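Local atomic coordinates of capsid fiber protein (Bacillus phage phi29, PDB entry 6QYY), a protein that forms the fibers that decorate the head of the phage, the part in this crystal being the trimeric base that probably seats each fiber on the capsid. Residues N76-K81 against V86-P91; L19-G24 against V55-L60. All coordinates share one frame; numbering follows the deposited sequence.

Contact 1: residues N76-K81 against V86-P91; sequences NLTTGK and VPTDDP
Thr78 and Thr88 meet beside the hairpin's paired strands, their side chains crossing at about a right angle, methyl against methyl. CG2 of Thr78 lies 3.6 Å from CB of Thr88. In both, OG1 stands anti to the backbone N (chi1 -168° and -171°), with the methyl directed at the other threonine. Thr78 OG1 bonds Thr93 O, and Thr88 OG1 accepts from Asp90 N (3.2 Å) in an ST turn. Threonine thus serves as packing piece and polar anchor. Both methyls of Val86, also beta-branched and suited to a strand, lie against CA of Gly80 (CG2 3.8 Å, CG1 3.9 Å), a closeness the bare glycine allows. Thr78 N to Val86 O and Val86 N to Thr78 O, each 2.9 Å, make a hydrogen-bonded antiparallel pair. Pro87 forms a non-hydrogen-bonded pair with Leu77, where its missing N-H costs that strand no bond. Beyond it Thr88 N bonds Asn76 O at 3.0 Å. Here the looser end begins: a water joins Asn76 N to Thr88 O, and the chain runs on into exposed, poorly ordered Asp89. Strand 85-87 edges the antiparallel sheet, while strand 76-79 has strand 96-98 along its other side.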
loop_
_atom_site.group_PDB
_atom_site.type_symbol
_atom_site.label_atom_id
_atom_site.label_comp_id
_atom_site.label_asym_id
_atom_site.label_seq_id
_atom_site.Cartn_x
_atom_site.Cartn_y
_atom_site.Cartn_z
ATOM N N ASN A 76 11.162 10.060 10.831
ATOM C CA ASN A 76 10.669 8.699 10.715
ATOM C C ASN A 76 10.034 8.263 12.027
ATOM O O ASN A 76 10.520 8.601 13.109
ATOM C CB ASN A 76 11.799 7.754 10.334
ATOM C CG ASN A 76 12.479 8.173 9.065
ATOM O OD1 ASN A 76 11.846 8.208 8.011
ATOM N ND2 ASN A 76 13.767 8.499 9.147
ATOM N N LEU A 77 8.953 7.496 11.918
ATOM C CA LEU A 77 8.063 7.221 13.038
ATOM C C LEU A 77 7.900 5.729 13.279
ATOM O O LEU A 77 7.857 4.936 12.330
ATOM C CB LEU A 77 6.675 7.829 12.780
ATOM C CG LEU A 77 6.662 9.341 12.594
ATOM C CD1 LEU A 77 5.237 9.831 12.347
ATOM C CD2 LEU A 77 7.251 10.053 13.819
ATOM N N THR A 78 7.760 5.370 14.558
ATOM C CA THR A 78 7.379 4.041 15.026
ATOM C C THR A 78 6.337 4.189 16.131
ATOM O O THR A 78 5.972 5.298 16.524
ATOM C CB THR A 78 8.594 3.262 15.556
ATOM O OG1 THR A 78 8.235 1.883 15.750
ATOM C CG2 THR A 78 9.045 3.851 16.887
ATOM N N THR A 79 5.862 3.058 16.641
ATOM C CA THR A 79 4.897 3.071 17.730
ATOM C C THR A 79 5.577 3.428 19.050
ATOM O O THR A 79 6.610 2.851 19.401
ATOM C CB THR A 79 4.232 1.702 17.842
ATOM O OG1 THR A 79 3.689 1.336 16.575
ATOM C CG2 THR A 79 3.115 1.727 18.874
ATOM N N GLY A 80 5.006 4.387 19.773
ATOM C CA GLY A 80 5.430 4.727 21.123
ATOM C C GLY A 80 4.553 4.087 22.184
ATOM O O GLY A 80 3.980 3.009 21.983
ATOM N N LYS A 81 4.456 4.750 23.338
ATOM C CA LYS A 81 3.577 4.290 24.411
ATOM C C LYS A 81 2.104 4.514 24.056
ATOM O O LYS A 81 1.747 5.497 23.400
ATOM C CB LYS A 81 3.883 5.031 25.710
ATOM C CG LYS A 81 5.352 5.131 26.089
ATOM C CD LYS A 81 6.036 3.785 26.110
ATOM C CE LYS A 81 7.403 3.867 26.803
ATOM N NZ LYS A 81 7.333 4.404 28.184
ATOM N N VAL A 86 5.898 8.015 17.556
ATOM C CA VAL A 86 7.078 8.744 18.050
ATOM C C VAL A 86 8.216 8.607 17.054
ATOM O O VAL A 86 8.273 7.661 16.254
ATOM C CB VAL A 86 7.542 8.231 19.436
ATOM C CG1 VAL A 86 6.430 8.394 20.481
ATOM C CG2 VAL A 86 8.023 6.784 19.337
ATOM N N PRO A 87 9.152 9.562 17.078
ATOM C CA PRO A 87 10.348 9.446 16.232
ATOM C C PRO A 87 11.194 8.234 16.601
ATOM O O PRO A 87 11.235 7.793 17.752
ATOM C CB PRO A 87 11.109 10.748 16.511
ATOM C CG PRO A 87 10.083 11.691 17.050
ATOM C CD PRO A 87 9.127 10.837 17.818
ATOM N N THR A 88 11.869 7.691 15.594
ATOM C CA THR A 88 12.864 6.645 15.789
ATOM C C THR A 88 13.875 6.744 14.660
ATOM O O THR A 88 13.650 7.429 13.659
ATOM C CB THR A 88 12.234 5.240 15.831
ATOM O OG1 THR A 88 13.223 4.277 16.230
ATOM C CG2 THR A 88 11.690 4.850 14.462
ATOM N N ASP A 89 15.010 6.072 14.844
ATOM C CA ASP A 89 15.975 5.899 13.776
ATOM C C ASP A 89 16.265 4.431 13.482
ATOM O O ASP A 89 17.117 4.142 12.631
ATOM C CB ASP A 89 17.277 6.644 14.116
ATOM C CG ASP A 89 17.646 6.528 15.569
ATOM O OD1 ASP A 89 17.626 5.399 16.102
ATOM O OD2 ASP A 89 17.955 7.569 16.183
ATOM N N ASP A 90 15.596 3.495 14.163
ATOM C CA ASP A 90 15.744 2.075 13.869
ATOM C C ASP A 90 14.955 1.754 12.610
ATOM O O ASP A 90 13.719 1.754 12.642
ATOM C CB ASP A 90 15.262 1.207 15.038
ATOM C CG ASP A 90 15.411 -0.302 14.769
ATOM O OD1 ASP A 90 15.845 -0.699 13.667
ATOM O OD2 ASP A 90 15.086 -1.100 15.676
ATOM N N PRO A 91 15.627 1.442 11.498
ATOM C CA PRO A 91 14.890 1.195 10.249
ATOM C C PRO A 91 13.917 0.035 10.344
ATOM O O PRO A 91 12.871 0.068 9.687
ATOM C CB PRO A 91 16.000 0.917 9.224
ATOM C CG PRO A 91 17.290 1.288 9.904
ATOM C CD PRO A 91 17.062 1.147 11.364
HETATM O O HOH W 1 13.483 10.349 12.728
#

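Contact 2: residues L19-G24 against V55-L60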
loop_
_atom_site.group_PDB
_atom_site.type_symbol
_atom_site.label_atom_id
_atom_site.label_comp_id
_atom_site.label_asym_id
_atom_site.label_seq_id
_atom_site.Cartn_x
_atom_site.Cartn_y
_atom_site.Cartn_z
ATOM N N LEU A 19 -3.076 0.476 16.120
ATOM C CA LEU A 19 -3.726 -0.755 16.553
ATOM C C LEU A 19 -2.956 -1.997 16.117
ATOM O O LEU A 19 -2.319 -2.029 15.052
ATOM C CB LEU A 19 -5.145 -0.870 15.995
ATOM C CG LEU A 19 -6.173 0.188 16.369
ATOM C CD1 LEU A 19 -7.463 -0.065 15.567
ATOM C CD2 LEU A 19 -6.421 0.165 17.879
ATOM N N ALA A 20 -3.040 -3.015 16.966
ATOM C CA ALA A 20 -2.606 -4.375 16.679
ATOM C C ALA A 20 -3.826 -5.290 16.628
ATOM O O ALA A 20 -4.693 -5.234 17.508
ATOM C CB ALA A 20 -1.626 -4.877 17.748
ATOM N N TYR A 21 -3.880 -6.148 15.618
ATOM C CA TYR A 21 -4.917 -7.163 15.561
ATOM C C TYR A 21 -4.402 -8.435 16.218
ATOM O O TYR A 21 -3.241 -8.811 16.035
ATOM C CB TYR A 21 -5.315 -7.446 14.118
ATOM C CG TYR A 21 -5.920 -6.281 13.395
ATOM C CD1 TYR A 21 -6.453 -5.199 14.089
ATOM C CD2 TYR A 21 -5.950 -6.254 12.002
ATOM C CE1 TYR A 21 -7.038 -4.121 13.397
ATOM C CE2 TYR A 21 -6.533 -5.200 11.320
ATOM C CZ TYR A 21 -7.065 -4.140 12.010
ATOM O OH TYR A 21 -7.637 -3.104 11.306
ATOM N N SER A 22 -5.269 -9.107 16.970
ATOM C CA SER A 22 -4.834 -10.326 17.636
ATOM C C SER A 22 -5.973 -11.329 17.649
ATOM O O SER A 22 -7.148 -10.981 17.484
ATOM C CB SER A 22 -4.326 -10.051 19.057
ATOM O OG SER A 22 -5.402 -9.761 19.925
ATOM N N GLN A 23 -5.595 -12.586 17.844
ATOM C CA GLN A 23 -6.529 -13.700 17.874
ATOM C C GLN A 23 -7.267 -13.710 19.207
ATOM O O GLN A 23 -6.646 -13.869 20.260
ATOM C CB GLN A 23 -5.760 -15.008 17.669
ATOM C CG GLN A 23 -6.601 -16.266 17.631
ATOM C CD GLN A 23 -7.673 -16.226 16.562
ATOM O OE1 GLN A 23 -8.742 -16.804 16.727
ATOM N NE2 GLN A 23 -7.386 -15.552 15.453
ATOM N N GLY A 24 -8.583 -13.525 19.163
ATOM C CA GLY A 24 -9.437 -13.732 20.312
ATOM C C GLY A 24 -10.229 -15.018 20.196
ATOM O O GLY A 24 -9.886 -15.927 19.432
ATOM N N VAL A 55 -14.628 -2.063 12.674
ATOM C CA VAL A 55 -13.353 -1.522 12.204
ATOM C C VAL A 55 -13.483 -1.253 10.713
ATOM O O VAL A 55 -13.670 -2.185 9.931
ATOM C CB VAL A 55 -12.198 -2.500 12.469
ATOM C CG1 VAL A 55 -10.879 -1.894 11.967
ATOM C CG2 VAL A 55 -12.112 -2.879 13.947
ATOM N N ASN A 56 -13.369 0.012 10.309
ATOM C CA ASN A 56 -13.498 0.376 8.904
ATOM C C ASN A 56 -12.114 0.679 8.344
ATOM O O ASN A 56 -11.451 1.619 8.790
ATOM C CB ASN A 56 -14.425 1.582 8.733
ATOM C CG ASN A 56 -15.828 1.313 9.264
ATOM O OD1 ASN A 56 -16.406 0.253 9.019
ATOM N ND2 ASN A 56 -16.366 2.263 10.011
ATOM N N MET A 57 -11.676 -0.112 7.373
ATOM C CA MET A 57 -10.356 0.085 6.811
ATOM C C MET A 57 -10.464 0.692 5.416
ATOM O O MET A 57 -11.327 0.307 4.617
ATOM C CB MET A 57 -9.537 -1.217 6.801
ATOM C CG MET A 57 -9.203 -1.741 8.190
ATOM S SD MET A 57 -8.501 -3.366 8.179
ATOM C CE MET A 57 -6.911 -2.884 7.503
ATOM N N TYR A 58 -9.594 1.665 5.162
ATOM C CA TYR A 58 -9.561 2.522 3.986
ATOM C C TYR A 58 -8.241 2.363 3.243
ATOM O O TYR A 58 -7.257 1.872 3.810
ATOM C CB TYR A 58 -9.737 3.990 4.408
ATOM C CG TYR A 58 -11.160 4.286 4.821
ATOM C CD1 TYR A 58 -12.120 4.584 3.864
ATOM C CD2 TYR A 58 -11.552 4.223 6.158
ATOM C CE1 TYR A 58 -13.441 4.838 4.217
ATOM C CE2 TYR A 58 -12.886 4.482 6.529
ATOM C CZ TYR A 58 -13.817 4.787 5.546
ATOM O OH TYR A 58 -15.138 5.046 5.868
ATOM N N PRO A 59 -8.185 2.759 1.967
ATOM C CA PRO A 59 -6.918 2.701 1.222
ATOM C C PRO A 59 -5.800 3.442 1.942
ATOM O O PRO A 59 -6.024 4.451 2.614
ATOM C CB PRO A 59 -7.264 3.365 -0.119
ATOM C CG PRO A 59 -8.738 3.066 -0.302
ATOM C CD PRO A 59 -9.318 3.161 1.106
ATOM N N LEU A 60 -4.590 2.907 1.814
ATOM C CA LEU A 60 -3.441 3.379 2.579
ATOM C C LEU A 60 -2.727 4.508 1.847
ATOM O O LEU A 60 -2.257 4.333 0.715
ATOM C CB LEU A 60 -2.464 2.233 2.827
ATOM C CG LEU A 60 -3.061 0.980 3.481
ATOM C CD1 LEU A 60 -2.063 -0.176 3.372
ATOM C CD2 LEU A 60 -3.414 1.273 4.941
#
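The hydroxyl end of Tyr21 touches the side chains of both Val55 and Met57, two residues apart on strand 52-57. Its OH comes 3.3 Å from SD of Met57 and 3.5 Å from CG1 of Val55. Met57 meets the tyrosine head-on from strand 52-57 and sets its sulfur at the ring's edge, 81° off the ring normal and 5.3 Å from SD to the centroid, a Met-aromatic contact. The methionine chain is extended as far as the sulfur; the bend at chi3 (72°) swings CE back near the hydroxyl, 3.9 Å from Tyr21 OH. Val55 runs alongside, pointing the other way, with CG1 anti to its own N (chi1 -180°), which brings that methyl to the phenol oxygen. No partner for the buried Tyr21 OH appears in the model; its surroundings across this contact are a thioether and a methyl. A long aromatic side chain suits this place because the two strands are not neighbours and must be bridged by side chains alone.

In the next shell, Phe5 of strand 3-9 meets the Tyr21 ring edge-to-face and also touches Val55 and Met57, while Ile28, Ile30 and Tyr41 pack on the tyrosine. The Asp40 carboxylate (OD2) accepts from Tyr21 N. Tyr97 of a second subunit also packs on Tyr21, and Ala61 of that subunit touches Met57. The arrangement is consistent with a mixed beta sheet curling round a hydrophobic core, since strands 18-23 and 52-57, not adjacent in it, meet through side chains, with the trimer interface alongside.

Contact 1 and contact 2 belong to separate five-stranded sheets on opposite sides of the chain's centre, with their own centres 20 Å apart and their nearest atoms about 7 Å apart, so they do not touch. They follow one another along the chain: the 55-60 segment completes contact 2 before the 76-81 segment opens contact 1. Contact 1 joins neighbouring strands of its sheet, contact 2 non-neighbouring ones. Their settings in the trimer differ too, since other subunits reach contact 2 but none touches contact 1. A sulfate, probably left from the crystallisation solution, lies about 4 Å from the side chain of Val55.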